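Local coordinates for protein congerin-1 (Conger myriaster, PDB 1C1L) that binds beta-galactosides such as lactose as a homodimeric galectin, although its physiological role is not yet known, at residues S32-V35 against S41-L44; N62-L65 against G70-T73. All blocks are in the same frame, centred on the assembly; numbering follows the deposited sequence.

Contact 1. Residues S32-V35 against S41-L44; sequences SVNV and SLSL
The flat amide of Asn34 meets the branched end of Leu42: CD1 of Leu42 comes from one side, obliquely rather than squarely over the amide face, and approaches Asn34 OD1 to 3.6 Å. Leu42 CD2 is 3.8 Å from Asn34 CB, nearer the asparagine's backbone than CD1, and both methyls pack against that CB from the same side. With Asn34 CG beside its own backbone N (chi1 -53°), the amide reaches back along its strand, where ND2 donates to Ser32 OG at 3.2 Å, somewhat tilted from the amide plane. OD1 is hydrogen-bonded to His45 ND1, and these two bonds together limit the amide's rotation. His45 in turn binds the galactose, making Asn34 a second-shell residue of the sugar site.

Beside this side-chain contact the strands are joined by backbone bonds. Val35 N donates to Leu44 O at 3.0 Å, while Val35 O receives Leu44 N at 3.1 Å and, weakly, Ser43 N at 2.9 Å. Ser43 and Leu44 thus both face Val35, a classic beta bulge, placed where the second strand turns a corner. Val35 and Leu44 form an antiparallel hydrogen-bonded pair; their side chains point the same way, with Val35 CG2 against Leu44 CB at 3.8 Å.

The contact belongs to the hairpin of strands 30-35 and 41-52 in the galectin beta-sandwich. Val35 and Leu44 both reach Leu92 on strand 87-94 of the facing sheet, and strand 122-127 flanks 30-35 on its other side.

Contact 2. Residues N62-L65 against G70-T73; sequences NSTL and GWET. With GAL (beta-D-galactopyranose), chain B.
Asn62 and Trp71 meet through ND2 and CB, and both hold the galactose. Asn62 ND2 donates to GAL O6 at 2.9 Å in a nearly straight bond (171°), while GAL C5 sits over the centre of the Trp71 ring, 3.7 Å above its plane, the apolar sugar face packed on a tryptophan as in galectins generally. Thr64 CG2 supports the opposite ring face as a CH-pi contact, 4.0 Å from the centroid of the six-membered ring and offset toward its rim. Trp71 NE1 is bonded to Asp68 OD1, which helps fix the indole's rotation.

The asparagine is steadied by further bonds. Its ND2 also donates to Glu72 O at 2.9 Å, from well above the carbonyl plane, and its OD1 takes Ser63 N at 2.8 Å, a weak bond from Glu72 N, and Arg114 NH1. Glu72 N also donates to Ser63 O at 3.3 Å, close to the line of its C=O bond. Farther out, one water accepts from Leu65 N and donates to Gly70 O and Glu72 OE2, tying Leu65, just past the strand's end, to the loop beyond; Tyr115 OH is bonded to both Glu72 OE2 and Ser63 OG.

The loop follows strand 55-64 and leads into strand 75-77, outermost in this sheet within the chain; beside strand 55-64, strand 41-52 supplies His45, whose ring meets Trp71.

Contact 1 closes before contact 2 opens along the chain, and their centres are about 10 Å apart. Segments 32-35, 41-44 and 62-65 lie on strands of one sheet of the sandwich, and 70-73 is a loop beside it. Strand 41-52 serves contact 1 and strand 55-64 contact 2; the two are neighbours, joined by a probable hydrogen bond from Leu42 N to Thr64 O (2.8 Å), with Ser63 CB packed against Leu42 O. Contact 1 is buried nearer the middle of the chain, whereas contact 2 is partly open and meets the sugar directly. Leu42 also approaches Trp71, so the buried hairpin adjoins the carbohydrate site to which Asn62 and Trp71 belong and probably helps to position it.

Contact 1. Residues S32-V35 against S41-L44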
ATOM      1  N   SER A  32      -4.446  15.206   6.343  1.00  5.95           N
ATOM      2  CA  SER A  32      -4.736  14.175   7.311  1.00  6.21           C
ATOM      3  C   SER A  32      -4.494  12.760   6.822  1.00  6.34           C
ATOM      4  O   SER A  32      -4.552  12.456   5.631  1.00  6.51           O
ATOM      5  CB  SER A  32      -6.179  14.283   7.759  1.00  5.41           C
ATOM      6  OG  SER A  32      -7.071  14.309   6.648  1.00  7.43           O
ATOM      7  N   VAL A  33      -4.211  11.934   7.813  1.00  6.61           N
ATOM      8  CA  VAL A  33      -4.113  10.493   7.630  1.00  7.27           C
ATOM      9  C   VAL A  33      -5.392   9.992   8.277  1.00  7.42           C
ATOM     10  O   VAL A  33      -5.720  10.344   9.420  1.00  7.75           O
ATOM     11  CB  VAL A  33      -2.909   9.890   8.379  1.00  7.08           C
ATOM     12  CG1 VAL A  33      -2.908   8.382   8.219  1.00 10.09           C
ATOM     13  CG2 VAL A  33      -1.616  10.477   7.822  1.00  8.56           C
ATOM     14  N   ASN A  34      -6.138   9.185   7.526  1.00  7.55           N
ATOM     15  CA  ASN A  34      -7.418   8.672   7.971  1.00  7.11           C
ATOM     16  C   ASN A  34      -7.455   7.155   7.900  1.00  8.20           C
ATOM     17  O   ASN A  34      -7.193   6.608   6.830  1.00  7.77           O
ATOM     18  CB  ASN A  34      -8.533   9.200   7.079  1.00  7.63           C
ATOM     19  CG  ASN A  34      -8.484  10.708   6.984  1.00  9.38           C
ATOM     20  OD1 ASN A  34      -8.969  11.426   7.862  1.00 11.12           O
ATOM     21  ND2 ASN A  34      -7.837  11.252   5.959  1.00  8.48           N
ATOM     22  N   VAL A  35      -7.724   6.463   9.010  1.00  7.31           N
ATOM     23  CA  VAL A  35      -7.914   5.013   8.995  1.00  8.90           C
ATOM     24  C   VAL A  35      -9.246   4.666   9.641  1.00  8.58           C
ATOM     25  O   VAL A  35      -9.699   5.274  10.632  1.00  7.66           O
ATOM     26  CB  VAL A  35      -6.813   4.197   9.766  1.00 10.32           C
ATOM     27  CG1 VAL A  35      -5.539   4.232   8.949  1.00 13.65           C
ATOM     28  CG2 VAL A  35      -6.555   4.743  11.162  1.00 11.53           C
ATOM     29  N   SER A  41     -16.522   6.614   8.129  1.00 12.27           N
ATOM     30  CA  SER A  41     -16.492   5.961   9.409  1.00 11.00           C
ATOM     31  C   SER A  41     -15.011   5.741   9.678  1.00 10.49           C
ATOM     32  O   SER A  41     -14.350   4.809   9.184  1.00  9.97           O
ATOM     33  CB  SER A  41     -17.306   4.686   9.260  1.00 12.21           C
ATOM     34  OG  SER A  41     -17.570   4.147  10.532  1.00 16.09           O
ATOM     35  N   LEU A  42     -14.466   6.667  10.462  1.00  8.04           N
ATOM     36  CA  LEU A  42     -13.046   6.704  10.724  1.00  7.55           C
ATOM     37  C   LEU A  42     -12.719   6.513  12.191  1.00  8.70           C
ATOM     38  O   LEU A  42     -13.288   7.223  13.037  1.00  8.63           O
ATOM     39  CB  LEU A  42     -12.487   8.048  10.264  1.00  8.80           C
ATOM     40  CG  LEU A  42     -12.610   8.393   8.788  1.00  7.82           C
ATOM     41  CD1 LEU A  42     -12.150   9.816   8.572  1.00 11.39           C
ATOM     42  CD2 LEU A  42     -11.780   7.419   7.966  1.00 10.21           C
ATOM     43  N   SER A  43     -11.840   5.558  12.527  1.00  7.39           N
ATOM     44  CA  SER A  43     -11.365   5.417  13.896  1.00  7.15           C
ATOM     45  C   SER A  43     -10.295   6.464  14.210  1.00  6.96           C
ATOM     46  O   SER A  43     -10.166   6.878  15.365  1.00  7.66           O
ATOM     47  CB  SER A  43     -10.785   4.024  14.125  1.00  6.91           C
ATOM     48  OG  SER A  43     -11.837   3.085  14.238  1.00  8.05           O
ATOM     49  N   LEU A  44      -9.514   6.940  13.246  1.00  7.12           N
ATOM     50  CA  LEU A  44      -8.527   7.966  13.522  1.00  7.73           C
ATOM     51  C   LEU A  44      -8.413   8.872  12.317  1.00  7.56           C
ATOM     52  O   LEU A  44      -8.285   8.409  11.177  1.00  7.12           O
ATOM     53  CB  LEU A  44      -7.150   7.338  13.836  1.00  8.96           C
ATOM     54  CG  LEU A  44      -5.978   8.316  14.038  1.00 10.90           C
ATOM     55  CD1 LEU A  44      -6.182   9.152  15.283  1.00 11.62           C
ATOM     56  CD2 LEU A  44      -4.683   7.528  14.111  1.00 13.06           C
TER

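Contact 2. Residues N62-L65 against G70-T73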
ATOM      1  N   ASN A  62      -9.148  13.112  15.867  1.00  5.99           N
ATOM      2  CA  ASN A  62     -10.550  12.903  16.127  1.00  5.88           C
ATOM      3  C   ASN A  62     -10.991  11.628  15.418  1.00  7.41           C
ATOM      4  O   ASN A  62     -10.164  10.964  14.772  1.00  6.63           O
ATOM      5  CB  ASN A  62     -11.328  14.102  15.609  1.00  5.38           C
ATOM      6  CG  ASN A  62     -12.627  14.330  16.370  1.00  6.89           C
ATOM      7  OD1 ASN A  62     -13.115  13.483  17.121  1.00  6.45           O
ATOM      8  ND2 ASN A  62     -13.261  15.476  16.177  1.00  6.70           N
ATOM      9  N   SER A  63     -12.268  11.302  15.525  1.00  6.98           N
ATOM     10  CA  SER A  63     -12.916  10.192  14.860  1.00  6.34           C
ATOM     11  C   SER A  63     -14.316  10.658  14.461  1.00  7.49           C
ATOM     12  O   SER A  63     -14.784  11.742  14.861  1.00  7.23           O
ATOM     13  CB  SER A  63     -12.981   9.021  15.831  1.00  6.44           C
ATOM     14  OG  SER A  63     -13.795   9.305  16.959  1.00  6.95           O
ATOM     15  N   THR A  64     -14.988   9.859  13.634  1.00  5.83           N
ATOM     16  CA  THR A  64     -16.345  10.138  13.225  1.00  6.03           C
ATOM     17  C   THR A  64     -16.990   8.839  12.762  1.00  7.58           C
ATOM     18  O   THR A  64     -16.349   7.975  12.151  1.00  8.09           O
ATOM     19  CB  THR A  64     -16.395  11.182  12.071  1.00  6.80           C
ATOM     20  OG1 THR A  64     -17.790  11.354  11.833  1.00  7.50           O
ATOM     21  CG2 THR A  64     -15.628  10.805  10.802  1.00  5.15           C
ATOM     22  N   LEU A  65     -18.258   8.711  13.091  1.00  7.16           N
ATOM     23  CA  LEU A  65     -19.084   7.629  12.596  1.00  9.49           C
ATOM     24  C   LEU A  65     -20.004   8.146  11.505  1.00 10.74           C
ATOM     25  O   LEU A  65     -20.728   7.371  10.880  1.00 12.60           O
ATOM     26  CB  LEU A  65     -19.895   7.052  13.748  1.00  9.54           C
ATOM     27  CG  LEU A  65     -19.146   6.240  14.806  1.00 11.77           C
ATOM     28  CD1 LEU A  65     -20.088   5.858  15.932  1.00 12.02           C
ATOM     29  CD2 LEU A  65     -18.527   5.011  14.149  1.00 11.93           C
ATOM     30  N   GLY A  70     -20.098  14.076  11.956  1.00  9.65           N
ATOM     31  CA  GLY A  70     -20.040  13.305  13.185  1.00  8.14           C
ATOM     32  C   GLY A  70     -18.749  13.503  13.943  1.00  7.57           C
ATOM     33  O   GLY A  70     -18.453  12.650  14.780  1.00  8.19           O
ATOM     34  N   TRP A  71     -17.938  14.522  13.679  1.00  7.66           N
ATOM     35  CA  TRP A  71     -16.675  14.711  14.391  1.00  7.77           C
ATOM     36  C   TRP A  71     -16.940  14.818  15.879  1.00  7.42           C
ATOM     37  O   TRP A  71     -17.861  15.535  16.291  1.00  8.55           O
ATOM     38  CB  TRP A  71     -15.959  15.963  13.918  1.00  6.81           C
ATOM     39  CG  TRP A  71     -15.560  15.901  12.455  1.00  7.32           C
ATOM     40  CD1 TRP A  71     -16.100  16.753  11.533  1.00  7.61           C
ATOM     41  CD2 TRP A  71     -14.653  15.028  11.903  1.00  7.57           C
ATOM     42  NE1 TRP A  71     -15.527  16.431  10.393  1.00  8.24           N
ATOM     43  CE2 TRP A  71     -14.656  15.423  10.565  1.00  7.61           C
ATOM     44  CE3 TRP A  71     -13.823  14.004  12.348  1.00  9.84           C
ATOM     45  CZ2 TRP A  71     -13.837  14.756   9.643  1.00  8.97           C
ATOM     46  CZ3 TRP A  71     -13.006  13.342  11.431  1.00  8.84           C
ATOM     47  CH2 TRP A  71     -13.006  13.724  10.086  1.00  8.65           C
ATOM     48  N   GLU A  72     -16.146  14.101  16.654  1.00  6.66           N
ATOM     49  CA  GLU A  72     -16.377  14.023  18.083  1.00  6.64           C
ATOM     50  C   GLU A  72     -15.409  14.916  18.860  1.00  7.40           C
ATOM     51  O   GLU A  72     -15.067  16.006  18.392  1.00  7.60           O
ATOM     52  CB  GLU A  72     -16.268  12.558  18.465  1.00  7.33           C
ATOM     53  CG  GLU A  72     -17.247  11.645  17.721  1.00  8.02           C
ATOM     54  CD  GLU A  72     -17.366  10.243  18.271  1.00 10.43           C
ATOM     55  OE1 GLU A  72     -16.945  10.002  19.393  1.00 11.63           O
ATOM     56  OE2 GLU A  72     -17.898   9.385  17.579  1.00  9.76           O
ATOM     57  N   THR A  73     -14.954  14.521  20.062  1.00  7.60           N
ATOM     58  CA  THR A  73     -14.000  15.317  20.820  1.00  8.87           C
ATOM     59  C   THR A  73     -12.593  15.313  20.232  1.00  9.04           C
ATOM     60  O   THR A  73     -11.944  14.290  20.070  1.00  9.13           O
ATOM     61  CB  THR A  73     -13.948  14.779  22.276  1.00  9.82           C
ATOM     62  OG1 THR A  73     -15.297  14.839  22.744  1.00 14.09           O
ATOM     63  CG2 THR A  73     -13.010  15.563  23.196  1.00 10.47           C
TER
HETATM   64  C1  GAL B   2     -13.048  20.105  11.618  1.00  9.28           C
HETATM   65  C2  GAL B   2     -12.599  20.049  10.157  1.00  8.00           C
HETATM   66  C3  GAL B   2     -12.575  18.603   9.656  1.00  7.43           C
HETATM   67  C4  GAL B   2     -11.765  17.708  10.612  1.00  6.15           C
HETATM   68  C5  GAL B   2     -12.249  17.900  12.043  1.00  7.37           C
HETATM   69  C6  GAL B   2     -11.419  17.119  13.039  1.00  5.80           C
HETATM   70  O2  GAL B   2     -13.503  20.811   9.367  1.00  8.83           O
HETATM   71  O3  GAL B   2     -12.004  18.579   8.358  1.00  7.71           O
HETATM   72  O4  GAL B   2     -10.393  18.055  10.505  1.00  4.59           O
HETATM   73  O5  GAL B   2     -12.197  19.297  12.422  1.00  7.19           O
HETATM   74  O6  GAL B   2     -11.928  17.273  14.340  1.00  8.41           O
HETATM   75  O   HOH W   1     -19.266  10.163  15.316  1.00  5.89           O